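Local atomic coordinates of D-mandelate dehydrogenase (PDB entry 2W2K), a protein that probably acts as an NAD(P)-dependent D-2-hydroxyacid dehydrogenase, interconverting D-mandelate or related 2-hydroxyacids and their 2-oxoacids. Residues F243-R257 / A269-V282. Sequence-based numbering, arbitrary orientation.
Sequences FAAMKPGSRIVNTAR and ALKSGKLLSAGLDV
Strands 250-254 and 277-280 run parallel, their axes 4.7 Å apart, bonded through G279 N to I252 O, N254 N to G279 O and D281 N to N254 O; a beta bulge shifts the register by one residue between S250 and R251. The strands, joined through helix 263-271, form a beta-alpha-beta crossover whose two ends are tied differently. At one end K274, curled by bends at three successive torsions, brings NZ to F243 O (3.0 Å), with a weak bond to M246 O. F243 O is gripped from opposite faces of its carbonyl plane, by this ammonium and by M246 N, at the last turn of helix 240-245. With an alanine here, the carbonyls of F243 and M246 would probably lose their charged partner, leaving the turn after the helix less firmly tied to the second strand. L275 CD1 approaches the F243 ring obliquely, 3.8 Å from F243 CE1, while L275 CD2 meets M246 CE at 3.8 Å. I252 CG2 packs on A278 CB. At the other end the N254 and V282 side chains cross at about a right angle, ND2 3.5 Å from V282 CG2. N254 OD1 accepts from A256 N in an Asx turn, and ND2 donates to R257 O from above its carbonyl plane, so both ends of the amide are fixed. One water joins ND2 to V282 O; another links T255 O to D281 OD2, which also accepts from G306 N, while OD1 takes T302 OG1 and I305 N. T255, A256 and D281 bind NAD(+) in a structure of this enzyme, though none is bound to this chain. The two are neighbouring inner strands of the seven-stranded parallel sheet of the Rossmann-type domain, flanked by 223-226 and 299-301; helix 263-271 packs on F243, L275 and L280, helix 114-130 on R251 and V253.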
loop_
_atom_site.group_PDB
_atom_site.type_symbol
_atom_site.label_atom_id
_atom_site.label_comp_id
_atom_site.label_asym_id
_atom_site.label_seq_id
_atom_site.Cartn_x
_atom_site.Cartn_y
_atom_site.Cartn_z
ATOM N N PHE B 243 -2.346 23.324 -9.476
ATOM C CA PHE B 243 -2.982 23.194 -8.156
ATOM C C PHE B 243 -4.258 24.052 -8.048
ATOM O O PHE B 243 -5.279 23.597 -7.471
ATOM C CB PHE B 243 -2.015 23.483 -6.996
ATOM C CG PHE B 243 -0.895 22.471 -6.857
ATOM C CD1 PHE B 243 -1.181 21.103 -6.645
ATOM C CD2 PHE B 243 0.444 22.872 -6.936
ATOM C CE1 PHE B 243 -0.146 20.144 -6.527
ATOM C CE2 PHE B 243 1.492 21.925 -6.811
ATOM C CZ PHE B 243 1.193 20.563 -6.598
ATOM N N ALA B 244 -4.218 25.267 -8.614
ATOM C CA ALA B 244 -5.445 26.105 -8.680
ATOM C C ALA B 244 -6.622 25.390 -9.345
ATOM O O ALA B 244 -7.813 25.564 -8.929
ATOM C CB ALA B 244 -5.157 27.491 -9.362
ATOM N N ALA B 245 -6.315 24.570 -10.359
ATOM C CA ALA B 245 -7.346 23.803 -11.099
ATOM C C ALA B 245 -7.871 22.553 -10.373
ATOM O O ALA B 245 -8.968 22.086 -10.690
ATOM C CB ALA B 245 -6.871 23.444 -12.546
ATOM N N MET B 246 -7.125 22.049 -9.376
ATOM C CA MET B 246 -7.557 20.857 -8.614
ATOM C C MET B 246 -8.773 21.100 -7.708
ATOM O O MET B 246 -9.048 22.237 -7.305
ATOM C CB MET B 246 -6.377 20.259 -7.807
ATOM C CG MET B 246 -5.265 19.684 -8.712
ATOM S SD MET B 246 -3.899 18.894 -7.799
ATOM C CE MET B 246 -4.659 17.324 -7.315
ATOM N N LYS B 247 -9.513 20.037 -7.387
ATOM C CA LYS B 247 -10.675 20.218 -6.510
ATOM C C LYS B 247 -10.257 20.338 -5.036
ATOM O O LYS B 247 -9.216 19.802 -4.645
ATOM C CB LYS B 247 -11.740 19.141 -6.736
ATOM C CG LYS B 247 -11.393 17.769 -6.353
ATOM C CD LYS B 247 -12.511 16.781 -6.784
ATOM C CE LYS B 247 -12.367 16.436 -8.250
ATOM N NZ LYS B 247 -13.394 15.502 -8.716
ATOM N N PRO B 248 -11.049 21.064 -4.223
ATOM C CA PRO B 248 -10.752 21.170 -2.779
ATOM C C PRO B 248 -10.703 19.799 -2.108
ATOM O O PRO B 248 -11.578 18.963 -2.351
ATOM C CB PRO B 248 -11.944 21.985 -2.242
ATOM C CG PRO B 248 -12.391 22.812 -3.466
ATOM C CD PRO B 248 -12.266 21.828 -4.590
ATOM N N GLY B 249 -9.686 19.577 -1.276
ATOM C CA GLY B 249 -9.534 18.296 -0.558
ATOM C C GLY B 249 -8.984 17.126 -1.373
ATOM O O GLY B 249 -9.177 15.949 -1.000
ATOM N N SER B 250 -8.316 17.435 -2.486
ATOM C CA SER B 250 -7.728 16.398 -3.378
ATOM C C SER B 250 -6.298 15.977 -2.933
ATOM O O SER B 250 -5.784 16.436 -1.875
ATOM C CB SER B 250 -7.755 16.892 -4.830
ATOM O OG SER B 250 -7.147 18.178 -4.924
ATOM N N ARG B 251 -5.658 15.119 -3.740
ATOM C CA ARG B 251 -4.450 14.365 -3.354
ATOM C C ARG B 251 -3.505 14.247 -4.560
ATOM O O ARG B 251 -3.986 14.236 -5.717
ATOM C CB ARG B 251 -4.837 12.946 -2.861
ATOM C CG ARG B 251 -5.899 12.932 -1.742
ATOM C CD ARG B 251 -6.584 11.571 -1.618
ATOM N NE ARG B 251 -7.794 11.657 -0.803
ATOM C CZ ARG B 251 -8.985 12.084 -1.246
ATOM N NH1 ARG B 251 -9.161 12.513 -2.512
ATOM N NH2 ARG B 251 -10.014 12.086 -0.414
ATOM N N ILE B 252 -2.181 14.166 -4.305
ATOM C CA ILE B 252 -1.200 13.936 -5.407
ATOM C C ILE B 252 -0.020 13.039 -4.987
ATOM O O ILE B 252 0.418 13.099 -3.821
ATOM C CB ILE B 252 -0.684 15.273 -6.012
ATOM C CG1 ILE B 252 0.165 15.027 -7.284
ATOM C CG2 ILE B 252 0.074 16.104 -4.965
ATOM C CD1 ILE B 252 0.363 16.330 -8.107
ATOM N N VAL B 253 0.452 12.185 -5.908
ATOM C CA VAL B 253 1.677 11.360 -5.680
ATOM C C VAL B 253 2.694 11.521 -6.840
ATOM O O VAL B 253 2.299 11.752 -8.002
ATOM C CB VAL B 253 1.368 9.833 -5.422
ATOM C CG1 VAL B 253 0.300 9.648 -4.299
ATOM C CG2 VAL B 253 0.968 9.115 -6.681
ATOM N N ASN B 254 3.989 11.399 -6.528
ATOM C CA ASN B 254 5.058 11.517 -7.551
ATOM C C ASN B 254 6.089 10.388 -7.410
ATOM O O ASN B 254 6.708 10.246 -6.328
ATOM C CB ASN B 254 5.742 12.911 -7.470
ATOM C CG ASN B 254 6.702 13.196 -8.645
ATOM O OD1 ASN B 254 6.734 12.475 -9.658
ATOM N ND2 ASN B 254 7.466 14.286 -8.521
ATOM N N THR B 255 6.263 9.597 -8.484
ATOM C CA THR B 255 7.326 8.578 -8.552
ATOM C C THR B 255 8.293 8.806 -9.728
ATOM O O THR B 255 9.145 7.949 -10.005
ATOM C CB THR B 255 6.762 7.130 -8.610
ATOM O OG1 THR B 255 5.923 6.973 -9.780
ATOM C CG2 THR B 255 5.942 6.819 -7.329
ATOM N N ALA B 256 8.170 9.967 -10.385
ATOM C CA ALA B 256 8.967 10.298 -11.579
ATOM C C ALA B 256 10.355 10.886 -11.240
ATOM O O ALA B 256 11.265 10.137 -10.867
ATOM C CB ALA B 256 8.135 11.209 -12.526
ATOM N N ARG B 257 10.535 12.203 -11.371
ATOM C CA ARG B 257 11.708 12.878 -10.790
ATOM C C ARG B 257 11.256 14.083 -9.938
ATOM O O ARG B 257 10.185 14.666 -10.176
ATOM C CB ARG B 257 12.711 13.309 -11.886
ATOM C CG ARG B 257 13.489 12.151 -12.558
ATOM C CD ARG B 257 14.520 11.483 -11.614
ATOM N NE ARG B 257 14.742 10.087 -11.993
ATOM C CZ ARG B 257 15.664 9.664 -12.855
ATOM N NH1 ARG B 257 16.487 10.527 -13.446
ATOM N NH2 ARG B 257 15.764 8.368 -13.129
ATOM N N ALA B 269 -0.194 24.898 -1.519
ATOM C CA ALA B 269 -1.478 24.208 -1.736
ATOM C C ALA B 269 -1.889 23.330 -0.547
ATOM O O ALA B 269 -3.080 23.193 -0.269
ATOM C CB ALA B 269 -1.429 23.394 -3.046
ATOM N N LEU B 270 -0.908 22.745 0.161
ATOM C CA LEU B 270 -1.193 22.050 1.414
ATOM C C LEU B 270 -1.537 23.053 2.536
ATOM O O LEU B 270 -2.516 22.861 3.266
ATOM C CB LEU B 270 -0.019 21.130 1.829
ATOM C CG LEU B 270 0.182 19.858 0.978
ATOM C CD1 LEU B 270 1.651 19.414 1.038
ATOM C CD2 LEU B 270 -0.770 18.708 1.396
ATOM N N LYS B 271 -0.737 24.117 2.678
ATOM C CA LYS B 271 -1.029 25.164 3.693
ATOM C C LYS B 271 -2.450 25.751 3.617
ATOM O O LYS B 271 -3.071 26.020 4.655
ATOM C CB LYS B 271 0.011 26.299 3.628
ATOM C CG LYS B 271 1.389 25.908 4.169
ATOM C CD LYS B 271 2.241 27.157 4.455
ATOM N N SER B 272 -2.959 25.952 2.397
ATOM C CA SER B 272 -4.287 26.533 2.162
ATOM C C SER B 272 -5.464 25.556 2.330
ATOM O O SER B 272 -6.615 25.980 2.382
ATOM C CB SER B 272 -4.350 27.156 0.751
ATOM O OG SER B 272 -4.545 26.151 -0.254
ATOM N N GLY B 273 -5.187 24.254 2.379
ATOM C CA GLY B 273 -6.255 23.247 2.394
ATOM C C GLY B 273 -6.743 22.788 1.025
ATOM O O GLY B 273 -7.676 21.976 0.937
ATOM N N LYS B 274 -6.152 23.320 -0.051
ATOM C CA LYS B 274 -6.519 22.863 -1.407
ATOM C C LYS B 274 -6.266 21.361 -1.520
ATOM O O LYS B 274 -7.118 20.609 -2.029
ATOM C CB LYS B 274 -5.771 23.640 -2.512
ATOM C CG LYS B 274 -5.749 22.959 -3.918
ATOM C CD LYS B 274 -7.149 22.705 -4.525
ATOM C CE LYS B 274 -7.991 23.968 -4.695
ATOM N NZ LYS B 274 -7.601 24.748 -5.916
ATOM N N LEU B 275 -5.086 20.937 -1.066
ATOM C CA LEU B 275 -4.759 19.507 -0.966
ATOM C C LEU B 275 -4.951 19.001 0.462
ATOM O O LEU B 275 -4.529 19.670 1.407
ATOM C CB LEU B 275 -3.292 19.259 -1.396
ATOM C CG LEU B 275 -2.872 19.517 -2.856
ATOM C CD1 LEU B 275 -1.361 19.413 -2.969
ATOM C CD2 LEU B 275 -3.543 18.549 -3.840
ATOM N N LEU B 276 -5.602 17.837 0.613
ATOM C CA LEU B 276 -5.657 17.117 1.892
ATOM C C LEU B 276 -4.320 16.448 2.242
ATOM O O LEU B 276 -3.851 16.487 3.417
ATOM C CB LEU B 276 -6.774 16.050 1.843
ATOM C CG LEU B 276 -6.883 15.110 3.065
ATOM C CD1 LEU B 276 -7.338 15.925 4.294
ATOM C CD2 LEU B 276 -7.818 13.930 2.797
ATOM N N SER B 277 -3.717 15.819 1.234
ATOM C CA SER B 277 -2.566 14.926 1.452
ATOM C C SER B 277 -1.728 14.786 0.166
ATOM O O SER B 277 -2.216 15.062 -0.959
ATOM C CB SER B 277 -3.046 13.543 1.959
ATOM O OG SER B 277 -4.020 12.997 1.071
ATOM N N ALA B 278 -0.460 14.406 0.338
ATOM C CA ALA B 278 0.467 14.187 -0.804
ATOM C C ALA B 278 1.497 13.104 -0.476
ATOM O O ALA B 278 1.798 12.865 0.710
ATOM C CB ALA B 278 1.171 15.519 -1.215
ATOM N N GLY B 279 2.020 12.429 -1.515
ATOM C CA GLY B 279 3.055 11.373 -1.340
ATOM C C GLY B 279 4.204 11.548 -2.335
ATOM O O GLY B 279 3.967 11.537 -3.540
ATOM N N LEU B 280 5.435 11.738 -1.834
ATOM C CA LEU B 280 6.622 11.943 -2.664
ATOM C C LEU B 280 7.708 10.891 -2.389
ATOM O O LEU B 280 8.256 10.827 -1.254
ATOM C CB LEU B 280 7.242 13.345 -2.441
ATOM C CG LEU B 280 6.478 14.657 -2.698
ATOM C CD1 LEU B 280 7.446 15.852 -2.507
ATOM C CD2 LEU B 280 5.805 14.721 -4.102
ATOM N N ASP B 281 8.045 10.109 -3.418
ATOM C CA ASP B 281 9.240 9.229 -3.398
ATOM C C ASP B 281 10.486 9.991 -3.913
ATOM O O ASP B 281 11.620 9.581 -3.666
ATOM C CB ASP B 281 9.019 7.981 -4.278
ATOM C CG ASP B 281 10.157 6.957 -4.170
ATOM O OD1 ASP B 281 10.506 6.539 -3.032
ATOM O OD2 ASP B 281 10.668 6.520 -5.236
ATOM N N VAL B 282 10.254 11.083 -4.642
ATOM C CA VAL B 282 11.317 11.850 -5.319
ATOM C C VAL B 282 11.186 13.349 -4.948
ATOM O O VAL B 282 10.064 13.850 -4.750
ATOM C CB VAL B 282 11.316 11.614 -6.873
ATOM C CG1 VAL B 282 11.681 10.152 -7.209
ATOM C CG2 VAL B 282 9.929 11.981 -7.523
HETATM O O HOH W 1 8.496 16.080 -6.194
HETATM O O HOH W 2 10.434 6.239 -7.987
#